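Local coordinates for checkpoint serine/threonine-protein kinase BUB1 (Saccharomyces cerevisiae, PDB 3ESL), which phosphorylates proteins on serine and threonine and works in the spindle assembly checkpoint, which delays anaphase until chromosomes are bioriented on the spindle, at residues A[56-67]-A[79-90]. Numbering follows the deposited sequence.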
loop_
_atom_site.group_PDB
_atom_site.type_symbol
_atom_site.label_atom_id
_atom_site.label_comp_id
_atom_site.label_asym_id
_atom_site.label_seq_id
_atom_site.Cartn_x
_atom_site.Cartn_y
_atom_site.Cartn_z
ATOM N N LEU A 56 14.589 6.318 -1.232
ATOM C CA LEU A 56 13.584 5.269 -1.025
ATOM C C LEU A 56 12.202 5.796 -1.423
ATOM O O LEU A 56 11.465 5.124 -2.161
ATOM C CB LEU A 56 13.585 4.747 0.416
ATOM C CG LEU A 56 12.566 3.638 0.711
ATOM C CD1 LEU A 56 12.779 2.409 -0.183
ATOM C CD2 LEU A 56 12.567 3.246 2.193
ATOM N N ARG A 57 11.850 6.991 -0.947
ATOM C CA ARG A 57 10.516 7.539 -1.212
ATOM C C ARG A 57 10.297 7.700 -2.710
ATOM O O ARG A 57 9.271 7.260 -3.234
ATOM C CB ARG A 57 10.279 8.869 -0.465
ATOM C CG ARG A 57 8.867 9.433 -0.706
ATOM C CD ARG A 57 8.412 10.494 0.298
ATOM N NE ARG A 57 6.965 10.714 0.140
ATOM C CZ ARG A 57 6.165 11.352 0.998
ATOM N NH1 ARG A 57 6.647 11.866 2.129
ATOM N NH2 ARG A 57 4.864 11.475 0.719
ATOM N N SER A 58 11.264 8.313 -3.393
ATOM C CA SER A 58 11.195 8.532 -4.846
ATOM C C SER A 58 11.107 7.242 -5.659
ATOM O O SER A 58 10.364 7.164 -6.642
ATOM C CB SER A 58 12.392 9.369 -5.314
ATOM O OG SER A 58 12.570 9.264 -6.718
ATOM N N THR A 59 11.871 6.233 -5.251
ATOM C CA THR A 59 11.898 4.958 -5.946
ATOM C C THR A 59 10.557 4.249 -5.771
ATOM O O THR A 59 10.044 3.660 -6.729
ATOM C CB THR A 59 13.073 4.087 -5.473
ATOM O OG1 THR A 59 14.289 4.812 -5.713
ATOM C CG2 THR A 59 13.133 2.795 -6.269
ATOM N N MET A 60 10.002 4.318 -4.568
ATOM C CA MET A 60 8.734 3.635 -4.294
ATOM C C MET A 60 7.632 4.308 -5.123
ATOM O O MET A 60 6.781 3.637 -5.704
ATOM C CB MET A 60 8.405 3.665 -2.805
ATOM C CG MET A 60 9.315 2.769 -1.985
ATOM S SD MET A 60 8.873 2.794 -0.246
ATOM C CE MET A 60 7.380 1.836 -0.300
ATOM N N GLU A 61 7.675 5.637 -5.196
ATOM C CA GLU A 61 6.691 6.379 -5.987
ATOM C C GLU A 61 6.814 6.023 -7.470
ATOM O O GLU A 61 5.796 5.794 -8.145
ATOM C CB GLU A 61 6.841 7.886 -5.763
ATOM C CG GLU A 61 6.454 8.301 -4.374
ATOM C CD GLU A 61 6.519 9.803 -4.172
ATOM O OE1 GLU A 61 6.869 10.517 -5.138
ATOM O OE2 GLU A 61 6.208 10.242 -3.047
ATOM N N ARG A 62 8.045 5.975 -7.974
ATOM C CA ARG A 62 8.296 5.557 -9.359
ATOM C C ARG A 62 7.724 4.169 -9.626
ATOM O O ARG A 62 7.066 3.943 -10.650
ATOM C CB ARG A 62 9.795 5.577 -9.676
ATOM C CG ARG A 62 10.342 6.960 -9.966
ATOM C CD ARG A 62 11.863 6.915 -10.091
ATOM N NE ARG A 62 12.301 6.494 -11.420
ATOM C CZ ARG A 62 13.578 6.413 -11.787
ATOM N NH1 ARG A 62 14.528 6.710 -10.922
ATOM N NH2 ARG A 62 13.905 6.033 -13.016
ATOM N N CYS A 63 7.971 3.249 -8.695
ATOM C CA CYS A 63 7.468 1.876 -8.817
ATOM C C CYS A 63 5.939 1.870 -8.927
ATOM O O CYS A 63 5.364 1.276 -9.848
ATOM C CB CYS A 63 7.902 1.065 -7.601
ATOM S SG CYS A 63 7.195 -0.592 -7.590
ATOM N N LEU A 64 5.282 2.541 -7.984
ATOM C CA LEU A 64 3.811 2.535 -7.951
ATOM C C LEU A 64 3.230 3.104 -9.247
ATOM O O LEU A 64 2.312 2.526 -9.845
ATOM C CB LEU A 64 3.299 3.297 -6.738
ATOM C CG LEU A 64 3.691 2.668 -5.393
ATOM C CD1 LEU A 64 3.142 3.499 -4.213
ATOM C CD2 LEU A 64 3.231 1.199 -5.305
ATOM N N ILE A 65 3.821 4.204 -9.701
ATOM C CA ILE A 65 3.369 4.893 -10.921
ATOM C C ILE A 65 3.613 4.051 -12.168
ATOM O O ILE A 65 2.739 3.942 -13.032
ATOM C CB ILE A 65 4.033 6.296 -11.038
ATOM C CG1 ILE A 65 3.492 7.224 -9.945
ATOM C CG2 ILE A 65 3.840 6.903 -12.452
ATOM C CD1 ILE A 65 1.989 7.474 -10.012
ATOM N N TYR A 66 4.786 3.427 -12.252
ATOM C CA TYR A 66 5.125 2.624 -13.423
ATOM C C TYR A 66 4.251 1.371 -13.553
ATOM O O TYR A 66 3.797 1.023 -14.648
ATOM C CB TYR A 66 6.591 2.226 -13.384
ATOM C CG TYR A 66 7.100 1.637 -14.679
ATOM C CD1 TYR A 66 7.579 2.467 -15.694
ATOM C CD2 TYR A 66 7.112 0.263 -14.888
ATOM C CE1 TYR A 66 8.056 1.934 -16.879
ATOM C CE2 TYR A 66 7.579 -0.279 -16.073
ATOM C CZ TYR A 66 8.053 0.561 -17.061
ATOM O OH TYR A 66 8.530 0.022 -18.242
ATOM N N ILE A 67 4.013 0.708 -12.429
ATOM C CA ILE A 67 3.360 -0.590 -12.435
ATOM C C ILE A 67 1.814 -0.477 -12.376
ATOM O O ILE A 67 1.109 -1.389 -12.829
ATOM C CB ILE A 67 3.920 -1.484 -11.284
ATOM C CG1 ILE A 67 5.453 -1.661 -11.401
ATOM C CG2 ILE A 67 3.159 -2.827 -11.191
ATOM C CD1 ILE A 67 5.942 -2.576 -12.552
ATOM N N PHE A 79 3.279 -6.354 -5.249
ATOM C CA PHE A 79 2.880 -4.988 -5.575
ATOM C C PHE A 79 2.044 -4.383 -4.438
ATOM O O PHE A 79 2.282 -3.253 -3.995
ATOM C CB PHE A 79 2.088 -4.985 -6.877
ATOM C CG PHE A 79 1.838 -3.613 -7.443
ATOM C CD1 PHE A 79 2.846 -2.638 -7.466
ATOM C CD2 PHE A 79 0.604 -3.319 -8.022
ATOM C CE1 PHE A 79 2.589 -1.354 -8.027
ATOM C CE2 PHE A 79 0.348 -2.051 -8.571
ATOM C CZ PHE A 79 1.345 -1.080 -8.581
ATOM N N LEU A 80 1.062 -5.145 -3.965
ATOM C CA LEU A 80 0.255 -4.698 -2.823
ATOM C C LEU A 80 1.140 -4.276 -1.650
ATOM O O LEU A 80 0.901 -3.246 -1.027
ATOM C CB LEU A 80 -0.736 -5.782 -2.398
ATOM C CG LEU A 80 -1.572 -5.385 -1.173
ATOM C CD1 LEU A 80 -2.323 -4.069 -1.418
ATOM C CD2 LEU A 80 -2.536 -6.518 -0.777
ATOM N N LYS A 81 2.166 -5.066 -1.351
ATOM C CA LYS A 81 3.008 -4.771 -0.201
ATOM C C LYS A 81 3.736 -3.440 -0.351
ATOM O O LYS A 81 3.942 -2.746 0.632
ATOM C CB LYS A 81 3.965 -5.922 0.094
ATOM C CG LYS A 81 3.264 -7.141 0.704
ATOM C CD LYS A 81 4.293 -8.232 1.022
ATOM C CE LYS A 81 3.640 -9.599 1.128
ATOM N NZ LYS A 81 2.868 -9.776 2.394
ATOM N N ILE A 82 4.106 -3.082 -1.580
ATOM C CA ILE A 82 4.760 -1.792 -1.820
ATOM C C ILE A 82 3.814 -0.645 -1.465
ATOM O O ILE A 82 4.228 0.297 -0.790
ATOM C CB ILE A 82 5.303 -1.660 -3.263
ATOM C CG1 ILE A 82 6.240 -2.830 -3.568
ATOM C CG2 ILE A 82 6.053 -0.322 -3.444
ATOM C CD1 ILE A 82 6.545 -3.005 -5.034
ATOM N N TRP A 83 2.544 -0.747 -1.881
ATOM C CA TRP A 83 1.541 0.255 -1.508
ATOM C C TRP A 83 1.445 0.377 0.008
ATOM O O TRP A 83 1.474 1.481 0.535
ATOM C CB TRP A 83 0.155 -0.078 -2.051
ATOM C CG TRP A 83 0.030 0.125 -3.528
ATOM C CD1 TRP A 83 0.231 -0.803 -4.490
ATOM C CD2 TRP A 83 -0.325 1.341 -4.201
ATOM N NE1 TRP A 83 0.024 -0.256 -5.734
ATOM C CE2 TRP A 83 -0.325 1.059 -5.588
ATOM C CE3 TRP A 83 -0.649 2.637 -3.766
ATOM C CZ2 TRP A 83 -0.626 2.028 -6.552
ATOM C CZ3 TRP A 83 -0.959 3.613 -4.733
ATOM C CH2 TRP A 83 -0.940 3.295 -6.105
ATOM N N ILE A 84 1.344 -0.750 0.702
ATOM C CA ILE A 84 1.169 -0.712 2.161
ATOM C C ILE A 84 2.437 -0.219 2.879
ATOM O O ILE A 84 2.339 0.516 3.867
ATOM C CB ILE A 84 0.617 -2.055 2.713
ATOM C CG1 ILE A 84 -0.743 -2.345 2.074
ATOM C CG2 ILE A 84 0.493 -2.020 4.249
ATOM C CD1 ILE A 84 -1.237 -3.753 2.266
ATOM N N TRP A 85 3.615 -0.578 2.365
ATOM C CA TRP A 85 4.870 -0.041 2.907
ATOM C C TRP A 85 4.923 1.464 2.717
ATOM O O TRP A 85 5.321 2.195 3.618
ATOM C CB TRP A 85 6.089 -0.712 2.281
ATOM C CG TRP A 85 6.501 -1.955 3.046
ATOM C CD1 TRP A 85 6.325 -3.250 2.663
ATOM C CD2 TRP A 85 7.145 -1.999 4.333
ATOM N NE1 TRP A 85 6.823 -4.106 3.626
ATOM C CE2 TRP A 85 7.332 -3.363 4.661
ATOM C CE3 TRP A 85 7.589 -1.017 5.234
ATOM C CZ2 TRP A 85 7.944 -3.773 5.857
ATOM C CZ3 TRP A 85 8.200 -1.427 6.426
ATOM C CH2 TRP A 85 8.372 -2.791 6.719
ATOM N N TYR A 86 4.480 1.922 1.549
ATOM C CA TYR A 86 4.468 3.357 1.277
ATOM C C TYR A 86 3.593 4.112 2.271
ATOM O O TYR A 86 4.015 5.110 2.855
ATOM C CB TYR A 86 4.046 3.689 -0.160
ATOM C CG TYR A 86 4.243 5.160 -0.457
ATOM C CD1 TYR A 86 5.459 5.626 -0.962
ATOM C CD2 TYR A 86 3.253 6.092 -0.164
ATOM C CE1 TYR A 86 5.671 6.974 -1.193
ATOM C CE2 TYR A 86 3.463 7.451 -0.392
ATOM C CZ TYR A 86 4.654 7.876 -0.921
ATOM O OH TYR A 86 4.842 9.207 -1.143
ATOM N N ILE A 87 2.367 3.640 2.441
ATOM C CA ILE A 87 1.430 4.264 3.365
ATOM C C ILE A 87 2.025 4.298 4.776
ATOM O O ILE A 87 1.996 5.335 5.433
ATOM C CB ILE A 87 0.073 3.529 3.338
ATOM C CG1 ILE A 87 -0.604 3.692 1.963
ATOM C CG2 ILE A 87 -0.865 4.020 4.460
ATOM C CD1 ILE A 87 -1.678 2.627 1.696
ATOM N N ASN A 88 2.583 3.172 5.213
ATOM C CA ASN A 88 3.110 3.055 6.586
ATOM C C ASN A 88 4.353 3.913 6.843
ATOM O O ASN A 88 4.507 4.490 7.924
ATOM C CB ASN A 88 3.430 1.593 6.920
ATOM C CG ASN A 88 2.192 0.706 7.012
ATOM O OD1 ASN A 88 1.073 1.174 7.194
ATOM N ND2 ASN A 88 2.407 -0.602 6.897
ATOM N N LEU A 89 5.251 3.976 5.863
ATOM C CA LEU A 89 6.500 4.720 6.003
ATOM C C LEU A 89 6.316 6.226 5.848
ATOM O O LEU A 89 6.946 7.012 6.567
ATOM C CB LEU A 89 7.523 4.239 4.983
ATOM C CG LEU A 89 8.092 2.837 5.181
ATOM C CD1 LEU A 89 8.938 2.508 3.972
ATOM C CD2 LEU A 89 8.920 2.754 6.472
ATOM N N PHE A 90 5.452 6.625 4.915
ATOM C CA PHE A 90 5.418 8.017 4.468
ATOM C C PHE A 90 4.124 8.784 4.741
ATOM O O PHE A 90 4.133 10.020 4.775
ATOM C CB PHE A 90 5.827 8.109 2.994
ATOM C CG PHE A 90 7.213 7.600 2.727
ATOM C CD1 PHE A 90 8.326 8.260 3.250
ATOM C CD2 PHE A 90 7.412 6.452 1.977
ATOM C CE1 PHE A 90 9.617 7.786 3.023
ATOM C CE2 PHE A 90 8.701 5.972 1.741
ATOM C CZ PHE A 90 9.803 6.642 2.261
#
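With CG trans to the backbone N (chi1 -172°), Tyr86 sends its ring from helix 77-90 among Arg57, Glu61, Met60 and Leu64 of helix 49-67, a knob in a hole. Arg57, whose CG also lies opposite its backbone N (chi1 -178°) and whose chain is extended from CG to NE, reaches the phenol side-on: NE and NH2 both donate to Tyr86 OH, somewhat out of the guanidinium plane. That hydroxyl in turn donates to Glu61 OE2 at 2.6 Å, on the anti side of the carboxylate. Arg57 CB rests over one face of the Phe90 ring, 3.9 Å from its centroid, while Met60 SD meets the ring edge 3.8 Å from CE2, a Met-aromatic contact. Met60 CE ends 3.8 Å from Tyr86 CB. Toward the C-terminal end of helix 49-67, CH-pi contacts set Leu64 CD2 over the five-membered ring of Trp83, 3.5 Å from its centroid, and Ile67 CG2 over a face of Phe79. The segments, 139° apart in direction, belong to the all-alpha, TPR-type N-terminal domain of BUB1; helix 95-108 packs beyond Trp83, and Phe194 stacks on Tyr86. Three bonds thus grip the hydroxyl of buried Tyr86, and Arg57 and Glu61, joined by a weakly hydrogen-bonded salt bridge, probably offset each other's charge.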